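PDB 3R6D: NAD-dependent epimerase/dehydratase from Veillonella parvula DSM 2008, which probably binds a nicotinamide adenine dinucleotide on a Rossmann-type fold and may act as an epimerase or dehydratase. Local coordinates for residues 59-64 against 89-94; 105-110 against 133-138; 112-117 against 151-156. One frame throughout, in Å; residues are numbered along the deposited sequence.

Contact 1 (59-64 against 89-94)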
loop_
_atom_site.group_PDB
_atom_site.type_symbol
_atom_site.label_atom_id
_atom_site.label_comp_id
_atom_site.label_asym_id
_atom_site.label_seq_id
_atom_site.Cartn_x
_atom_site.Cartn_y
_atom_site.Cartn_z
ATOM N N GLY A 59 -18.917 -0.449 -1.955
ATOM C CA GLY A 59 -18.840 0.835 -2.603
ATOM C C GLY A 59 -17.590 1.009 -3.432
ATOM O O GLY A 59 -16.729 0.123 -3.524
ATOM N N SER A 60 -17.542 2.160 -4.089
ATOM C CA SER A 60 -16.397 2.571 -4.894
ATOM C C SER A 60 -15.881 3.879 -4.355
ATOM O O SER A 60 -16.475 4.515 -3.462
ATOM C CB SER A 60 -16.846 2.773 -6.344
ATOM O OG SER A 60 -17.488 4.056 -6.451
ATOM N N PHE A 61 -14.765 4.345 -4.916
ATOM C CA PHE A 61 -14.247 5.635 -4.503
ATOM C C PHE A 61 -15.106 6.819 -4.948
ATOM O O PHE A 61 -14.865 7.938 -4.501
ATOM C CB PHE A 61 -12.772 5.828 -4.935
ATOM C CG PHE A 61 -11.829 4.791 -4.377
ATOM C CD1 PHE A 61 -11.902 4.399 -3.043
ATOM C CD2 PHE A 61 -10.863 4.211 -5.199
ATOM C CE1 PHE A 61 -11.037 3.446 -2.537
ATOM C CE2 PHE A 61 -9.999 3.237 -4.709
ATOM C CZ PHE A 61 -10.080 2.867 -3.362
ATOM N N GLN A 62 -16.115 6.557 -5.782
ATOM C CA GLN A 62 -17.059 7.603 -6.240
ATOM C C GLN A 62 -18.353 7.596 -5.433
ATOM O O GLN A 62 -19.314 8.273 -5.810
ATOM C CB GLN A 62 -17.341 7.468 -7.741
ATOM C CG GLN A 62 -16.166 7.899 -8.598
ATOM C CD GLN A 62 -15.057 6.858 -8.611
ATOM O OE1 GLN A 62 -15.284 5.694 -8.946
ATOM N NE2 GLN A 62 -13.863 7.267 -8.233
ATOM N N ASN A 63 -18.384 6.845 -4.329
ATOM C CA ASN A 63 -19.530 6.846 -3.416
ATOM C C ASN A 63 -19.097 7.459 -2.082
ATOM O O ASN A 63 -18.696 6.703 -1.154
ATOM C CB ASN A 63 -20.053 5.444 -3.154
ATOM C CG ASN A 63 -20.450 4.684 -4.411
ATOM O OD1 ASN A 63 -20.063 3.533 -4.549
ATOM N ND2 ASN A 63 -21.248 5.289 -5.294
ATOM N N PRO A 64 -19.150 8.813 -1.969
ATOM C CA PRO A 64 -18.519 9.440 -0.802
ATOM C C PRO A 64 -19.149 9.040 0.541
ATOM O O PRO A 64 -18.448 8.902 1.557
ATOM C CB PRO A 64 -18.639 10.947 -1.106
ATOM C CG PRO A 64 -19.760 11.074 -2.111
ATOM C CD PRO A 64 -19.660 9.824 -2.928
ATOM N N ALA A 89 -7.827 11.890 -4.403
ATOM C CA ALA A 89 -8.434 13.081 -3.831
ATOM C C ALA A 89 -9.720 12.737 -3.082
ATOM O O ALA A 89 -9.994 13.301 -2.012
ATOM C CB ALA A 89 -8.699 14.145 -4.919
ATOM N N SER A 90 -10.504 11.832 -3.653
ATOM C CA SER A 90 -11.739 11.410 -2.971
ATOM C C SER A 90 -11.442 10.710 -1.640
ATOM O O SER A 90 -12.167 10.922 -0.657
ATOM C CB SER A 90 -12.559 10.508 -3.862
ATOM O OG SER A 90 -13.035 11.239 -4.975
ATOM N N ILE A 91 -10.385 9.885 -1.609
ATOM C CA ILE A 91 -9.961 9.199 -0.392
ATOM C C ILE A 91 -9.491 10.232 0.640
ATOM O O ILE A 91 -9.903 10.205 1.778
ATOM C CB ILE A 91 -8.854 8.173 -0.705
ATOM C CG1 ILE A 91 -9.467 7.025 -1.519
ATOM C CG2 ILE A 91 -8.213 7.663 0.598
ATOM C CD1 ILE A 91 -8.430 6.141 -2.155
ATOM N N VAL A 92 -8.631 11.158 0.215
ATOM C CA VAL A 92 -8.173 12.176 1.126
ATOM C C VAL A 92 -9.333 12.989 1.719
ATOM O O VAL A 92 -9.338 13.267 2.919
ATOM C CB VAL A 92 -7.157 13.086 0.409
ATOM C CG1 VAL A 92 -6.919 14.369 1.157
ATOM C CG2 VAL A 92 -5.802 12.351 0.207
ATOM N N LYS A 93 -10.299 13.342 0.869
ATOM C CA LYS A 93 -11.475 14.090 1.309
ATOM C C LYS A 93 -12.270 13.297 2.338
ATOM O O LYS A 93 -12.670 13.839 3.355
ATOM C CB LYS A 93 -12.337 14.502 0.118
ATOM C CG LYS A 93 -13.667 15.143 0.503
ATOM C CD LYS A 93 -14.515 15.407 -0.726
ATOM C CE LYS A 93 -14.141 16.732 -1.383
ATOM N NZ LYS A 93 -15.257 17.230 -2.254
ATOM N N ALA A 94 -12.500 12.010 2.085
ATOM C CA ALA A 94 -13.244 11.172 3.044
ATOM C C ALA A 94 -12.513 11.048 4.370
ATOM O O ALA A 94 -13.123 11.147 5.432
ATOM C CB ALA A 94 -13.517 9.814 2.482
HETATM O O HOH W 1 -13.147 9.768 -7.499
#
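The ring of Phe61 offers one face to Ile91, whose CD1 lies over its centre, 3.8 Å from the ring centroid and 13° off the ring normal. This is a CH-pi contact, and the terminal methyl sits almost equally far from several ring carbons. Ile91 CG1 follows behind it, 3.9 Å from Phe61 CD1 toward the rim of the ring. The isoleucine reaches so far because its CD1 continues the chain in an extended line (chi2 166°), and a long branched aliphatic suits a position that must cover an aromatic face. Leu11 of strand 8-11, which lies between strands 33-37 and 76-79 in the sheet, touches both partners. The segment 59-64 is the loop that follows strand 54-58 in this Rossmann-type fold, and helix 85-96 carries Ile91 up to it. In related enzymes that loop commonly borders the adenine end of the dinucleotide pocket. It is folded into a type I turn from Ser60 to Asn63, and Ser60 OG, accepting from Gln62 N at 2.9 Å, adds an ST turn. Asn63 OD1 receives Ser60 N at 2.9 Å, with the donor tilted 29° from the carbonyl plane. Nearer the surface, Ser90 CB rests 3.5 Å from Phe61 O, and a serine suits the place, since its hydroxyl, turned beside the backbone N, can reach both a water and Ser86 O one helical turn back. That water accepts from Gln62 NE2 at 2.7 Å and meets Ser90 OG at 2.9 Å.

Contact 2 (105-110 against 133-138)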
loop_
_atom_site.group_PDB
_atom_site.type_symbol
_atom_site.label_atom_id
_atom_site.label_comp_id
_atom_site.label_asym_id
_atom_site.label_seq_id
_atom_site.Cartn_x
_atom_site.Cartn_y
_atom_site.Cartn_z
ATOM N N GLY A 105 -0.001 3.877 1.986
ATOM C CA GLY A 105 -0.423 3.637 0.614
ATOM C C GLY A 105 0.697 3.051 -0.225
ATOM O O GLY A 105 1.874 3.341 0.013
ATOM N N VAL A 106 0.332 2.257 -1.229
ATOM C CA VAL A 106 1.251 1.633 -2.138
ATOM C C VAL A 106 1.353 2.385 -3.448
ATOM O O VAL A 106 0.341 2.577 -4.125
ATOM C CB VAL A 106 0.809 0.186 -2.377
ATOM C CG1 VAL A 106 1.498 -0.384 -3.575
ATOM C CG2 VAL A 106 1.104 -0.647 -1.110
ATOM N N SER A 107 2.580 2.749 -3.818
ATOM C CA SER A 107 2.872 3.398 -5.084
ATOM C C SER A 107 4.011 2.674 -5.762
ATOM O O SER A 107 4.435 1.602 -5.331
ATOM C CB SER A 107 3.180 4.867 -4.786
ATOM O OG SER A 107 3.365 5.622 -5.950
HETATM N N MSE A 108 4.470 3.211 -6.877
HETATM C CA MSE A 108 5.523 2.559 -7.656
HETATM C C MSE A 108 6.856 3.268 -7.428
HETATM O O MSE A 108 6.946 4.509 -7.370
HETATM C CB MSE A 108 5.173 2.515 -9.151
HETATM C CG MSE A 108 4.937 3.854 -9.772
HETATM SE SE MSE A 108 4.682 3.732 -11.726
HETATM C CE MSE A 108 6.527 3.366 -12.194
ATOM N N ALA A 109 7.909 2.472 -7.351
ATOM C CA ALA A 109 9.261 3.000 -7.440
ATOM C C ALA A 109 9.543 3.498 -8.872
ATOM O O ALA A 109 8.993 2.966 -9.845
ATOM C CB ALA A 109 10.253 1.918 -7.066
ATOM N N GLY A 110 10.400 4.506 -8.968
ATOM C CA GLY A 110 10.879 5.030 -10.235
ATOM C C GLY A 110 10.399 6.414 -10.585
ATOM O O GLY A 110 10.907 6.991 -11.561
ATOM N N GLN A 133 1.434 8.116 -15.209
ATOM C CA GLN A 133 0.953 9.452 -14.908
ATOM C C GLN A 133 -0.098 9.469 -13.809
ATOM O O GLN A 133 -0.098 10.364 -12.979
ATOM C CB GLN A 133 0.494 10.147 -16.184
ATOM C CG GLN A 133 1.713 10.263 -17.090
ATOM C CD GLN A 133 1.539 11.138 -18.308
ATOM O OE1 GLN A 133 0.433 11.313 -18.819
ATOM N NE2 GLN A 133 2.649 11.687 -18.788
ATOM N N GLY A 134 -0.992 8.475 -13.816
ATOM C CA GLY A 134 -1.992 8.346 -12.761
ATOM C C GLY A 134 -1.297 8.074 -11.409
ATOM O O GLY A 134 -1.682 8.654 -10.383
ATOM N N GLU A 135 -0.269 7.210 -11.417
ATOM C CA GLU A 135 0.505 6.991 -10.178
ATOM C C GLU A 135 1.161 8.280 -9.681
ATOM O O GLU A 135 1.136 8.594 -8.481
ATOM C CB GLU A 135 1.555 5.890 -10.371
ATOM C CG GLU A 135 0.949 4.486 -10.443
ATOM C CD GLU A 135 0.862 3.755 -9.120
ATOM O OE1 GLU A 135 1.667 4.007 -8.199
ATOM O OE2 GLU A 135 -0.034 2.887 -9.038
ATOM N N ARG A 136 1.734 9.050 -10.613
ATOM C CA ARG A 136 2.326 10.317 -10.222
ATOM C C ARG A 136 1.292 11.285 -9.589
ATOM O O ARG A 136 1.559 11.911 -8.556
ATOM C CB ARG A 136 3.025 10.968 -11.427
ATOM C CG ARG A 136 3.796 12.178 -11.077
ATOM C CD ARG A 136 4.530 12.716 -12.283
ATOM N NE ARG A 136 5.660 11.873 -12.647
ATOM C CZ ARG A 136 5.773 11.172 -13.775
ATOM N NH1 ARG A 136 4.801 11.219 -14.695
ATOM N NH2 ARG A 136 6.872 10.456 -13.996
ATOM N N GLN A 137 0.120 11.407 -10.229
ATOM C CA GLN A 137 -0.899 12.319 -9.731
ATOM C C GLN A 137 -1.426 11.878 -8.358
ATOM O O GLN A 137 -1.594 12.720 -7.488
ATOM C CB GLN A 137 -2.038 12.472 -10.744
ATOM C CG GLN A 137 -1.600 13.319 -11.970
ATOM C CD GLN A 137 -2.711 13.640 -12.963
ATOM O OE1 GLN A 137 -3.540 12.788 -13.250
ATOM N NE2 GLN A 137 -2.709 14.885 -13.521
ATOM N N ALA A 138 -1.665 10.572 -8.163
ATOM C CA ALA A 138 -2.105 10.045 -6.854
ATOM C C ALA A 138 -1.092 10.311 -5.748
ATOM O O ALA A 138 -1.451 10.771 -4.656
ATOM C CB ALA A 138 -2.381 8.565 -6.955
HETATM O O HOH W 2 -0.397 1.721 -6.636
HETATM O O HOH W 3 0.975 6.678 -6.565
#
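Ser107, near the end of strand 102-108, and Glu135, on helix 129-144, form the nearest pair of CA atoms across the two segments, 6.7 Å apart. The helix belongs to the beta-alpha-beta crossover of the Rossmann-type fold that joins strand 102-108 to its parallel neighbour, strand 148-158. Glu135 reaches from the helix toward the strand, and a sharp bend at chi2 (-92°) brings OE1 beside Ser107 and the start of Met108. OE1 then lies 3.2 Å from Ser107 OG and equally far from Met108 N. The other oxygen, OE2, accepts a hydrogen bond of 2.7 Å from a water that also donates to Val106 O, so the carboxylate is tied to the strand backbone through solvent. A second water joins Ser107 OG to Glu135 O. A serine is small enough to leave room for both the carboxylate and this water beside the strand. Met108, present as selenomethionine, packs obliquely on the aliphatic part of Glu135 before its end leads away, and the side chain also touches Thr123, Phe124 and Leu127; a flexible, apolar chain can follow that path. Its SE atom lies 4.0 Å from both CB and CG of Glu135, whereas Met108 CG is 3.6 Å from Glu135 OE1.

Contact 3 (112-117 against 151-156)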
loop_
_atom_site.group_PDB
_atom_site.type_symbol
_atom_site.label_atom_id
_atom_site.label_comp_id
_atom_site.label_asym_id
_atom_site.label_seq_id
_atom_site.Cartn_x
_atom_site.Cartn_y
_atom_site.Cartn_z
ATOM N N SER A 112 10.663 9.172 -8.538
ATOM C CA SER A 112 11.477 10.180 -7.824
ATOM C C SER A 112 12.917 10.116 -8.317
ATOM O O SER A 112 13.869 10.477 -7.565
ATOM C CB SER A 112 11.451 9.890 -6.316
ATOM O OG SER A 112 10.121 9.964 -5.806
ATOM N N GLY A 113 13.114 9.727 -9.585
ATOM C CA GLY A 113 14.478 9.621 -10.149
ATOM C C GLY A 113 15.383 8.631 -9.446
ATOM O O GLY A 113 16.623 8.753 -9.499
ATOM N N GLU A 114 14.811 7.614 -8.798
ATOM C CA GLU A 114 15.619 6.813 -7.905
ATOM C C GLU A 114 16.201 5.551 -8.550
ATOM O O GLU A 114 17.110 4.950 -7.975
ATOM C CB GLU A 114 14.855 6.493 -6.586
ATOM C CG GLU A 114 13.699 5.508 -6.674
ATOM C CD GLU A 114 12.368 6.113 -7.013
ATOM O OE1 GLU A 114 12.266 6.921 -7.966
ATOM O OE2 GLU A 114 11.370 5.722 -6.363
ATOM N N PHE A 115 15.678 5.101 -9.691
ATOM C CA PHE A 115 16.189 3.883 -10.323
ATOM C C PHE A 115 17.428 4.210 -11.160
ATOM O O PHE A 115 17.504 5.282 -11.761
ATOM C CB PHE A 115 15.134 3.290 -11.289
ATOM C CG PHE A 115 14.098 2.366 -10.668
ATOM C CD1 PHE A 115 14.347 1.591 -9.546
ATOM C CD2 PHE A 115 12.895 2.191 -11.327
ATOM C CE1 PHE A 115 13.366 0.685 -9.055
ATOM C CE2 PHE A 115 11.948 1.301 -10.836
ATOM C CZ PHE A 115 12.190 0.525 -9.720
ATOM N N PRO A 116 18.361 3.272 -11.287
ATOM C CA PRO A 116 19.470 3.404 -12.227
ATOM C C PRO A 116 18.981 3.308 -13.662
ATOM O O PRO A 116 17.848 2.888 -13.911
ATOM C CB PRO A 116 20.384 2.252 -11.850
ATOM C CG PRO A 116 19.453 1.186 -11.327
ATOM C CD PRO A 116 18.312 1.949 -10.652
ATOM N N VAL A 117 19.839 3.681 -14.615
ATOM C CA VAL A 117 19.411 3.925 -15.980
ATOM C C VAL A 117 18.699 2.736 -16.620
ATOM O O VAL A 117 17.583 2.879 -17.182
ATOM C CB VAL A 117 20.610 4.371 -16.868
ATOM C CG1 VAL A 117 20.201 4.393 -18.329
ATOM C CG2 VAL A 117 21.070 5.766 -16.467
ATOM N N ILE A 151 4.063 6.574 2.139
ATOM C CA ILE A 151 3.991 5.994 0.806
ATOM C C ILE A 151 5.036 4.909 0.735
ATOM O O ILE A 151 6.187 5.123 1.141
ATOM C CB ILE A 151 4.194 7.075 -0.267
ATOM C CG1 ILE A 151 3.002 8.071 -0.248
ATOM C CG2 ILE A 151 4.411 6.424 -1.640
ATOM C CD1 ILE A 151 3.284 9.335 -1.025
ATOM N N LEU A 152 4.660 3.722 0.233
ATOM C CA LEU A 152 5.612 2.633 -0.009
ATOM C C LEU A 152 5.854 2.550 -1.494
ATOM O O LEU A 152 4.945 2.235 -2.266
ATOM C CB LEU A 152 5.056 1.298 0.564
ATOM C CG LEU A 152 4.767 1.364 2.083
ATOM C CD1 LEU A 152 4.159 0.022 2.478
ATOM C CD2 LEU A 152 6.006 1.678 2.862
ATOM N N ARG A 153 7.068 2.902 -1.921
ATOM C CA ARG A 153 7.449 2.838 -3.327
ATOM C C ARG A 153 7.943 1.438 -3.661
ATOM O O ARG A 153 9.047 1.069 -3.265
ATOM C CB ARG A 153 8.530 3.874 -3.655
ATOM C CG ARG A 153 8.048 5.314 -3.560
ATOM C CD ARG A 153 9.178 6.305 -3.714
ATOM N NE ARG A 153 9.984 6.414 -2.508
ATOM C CZ ARG A 153 11.291 6.150 -2.419
ATOM N NH1 ARG A 153 11.953 5.576 -3.437
ATOM N NH2 ARG A 153 11.939 6.413 -1.279
ATOM N N LEU A 154 7.103 0.647 -4.334
ATOM C CA LEU A 154 7.444 -0.760 -4.575
ATOM C C LEU A 154 8.111 -0.921 -5.904
ATOM O O LEU A 154 7.654 -0.363 -6.906
ATOM C CB LEU A 154 6.199 -1.643 -4.521
ATOM C CG LEU A 154 5.329 -1.496 -3.256
ATOM C CD1 LEU A 154 4.251 -2.561 -3.248
ATOM C CD2 LEU A 154 6.180 -1.594 -1.973
ATOM N N THR A 155 9.180 -1.734 -5.923
ATOM C CA THR A 155 9.770 -2.200 -7.168
ATOM C C THR A 155 8.917 -3.379 -7.716
ATOM O O THR A 155 7.798 -3.572 -7.251
ATOM C CB THR A 155 11.248 -2.463 -6.976
ATOM O OG1 THR A 155 11.827 -2.768 -8.259
ATOM C CG2 THR A 155 11.533 -3.588 -5.969
ATOM N N TRP A 156 9.416 -4.086 -8.730
ATOM C CA TRP A 156 8.568 -5.036 -9.465
ATOM C C TRP A 156 8.196 -6.244 -8.614
ATOM O O TRP A 156 9.069 -6.859 -8.010
ATOM C CB TRP A 156 9.323 -5.471 -10.733
ATOM C CG TRP A 156 9.296 -4.366 -11.779
ATOM C CD1 TRP A 156 10.209 -3.351 -11.953
ATOM C CD2 TRP A 156 8.246 -4.125 -12.704
ATOM N NE1 TRP A 156 9.795 -2.508 -12.958
ATOM C CE2 TRP A 156 8.582 -2.958 -13.430
ATOM C CE3 TRP A 156 7.045 -4.793 -12.998
ATOM C CZ2 TRP A 156 7.759 -2.456 -14.456
ATOM C CZ3 TRP A 156 6.232 -4.303 -14.023
ATOM C CH2 TRP A 156 6.596 -3.148 -14.752
#
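Glu114 meets Arg153 with a side chain whose CB is directed at the strand 151-154. A chi1 of 71° puts CG 3.7 Å from Arg153 NH1, and the bend at chi2 then turns the carboxylate to it, with CD 3.6 Å from NH1. At the tip, OE2 accepts NH1 at 3.0 Å in a salt bridge and lies 3.5 Å from Arg153 CD. The two flat groups are turned 61° apart, and NH1 approaches from above the carboxylate plane, so one angled bond holds the pair. OE2 also receives Gly110 N, while OE1 is met by Ser112 N at 2.8 Å on its syn side, 25° out of the carboxylate plane. An acid suits the place: its oxygens take up two loop amides and a buried arginine. An alanine here would remove the carboxylate and would probably leave Arg153 NH1 without its counter-charge and the Gly110 and Ser112 amides without this acceptor. The guanidinium also grips Ser205 O through NH2. Phe115 CZ lies 3.6 Å from Thr155 OG1, which bonds to Asp177 O, and the phenylalanine ring meets Phe175 edge-to-face. Loop 112-117 leads into helix 117-125 beside strand 148-158, which packs Ile151 on helix 129-144 and Leu152 on helix 182-193.

Contacts 2 and 3 are buried and share the sheet: strands 102-108 and 148-158 are neighbours, joined where Gly105 O and Ser107 N meet Leu152, and their segments alternate along the chain. Contact 1 comes earlier in the sequence, is only partly buried, and stands about 18 Å from contact 2 between centres and about 27 Å from contact 3. The buried contacts, perhaps unexpectedly, carry the charged groups. Contact 1 sets an aromatic face under a methyl, with a water bridging loop and helix beside it; in contact 2 a carboxylate is linked through a water to the strand; a direct ion pair fixes loop to strand in contact 3. Ala109 O against Phe115 CE2 further joins contacts 2 and 3.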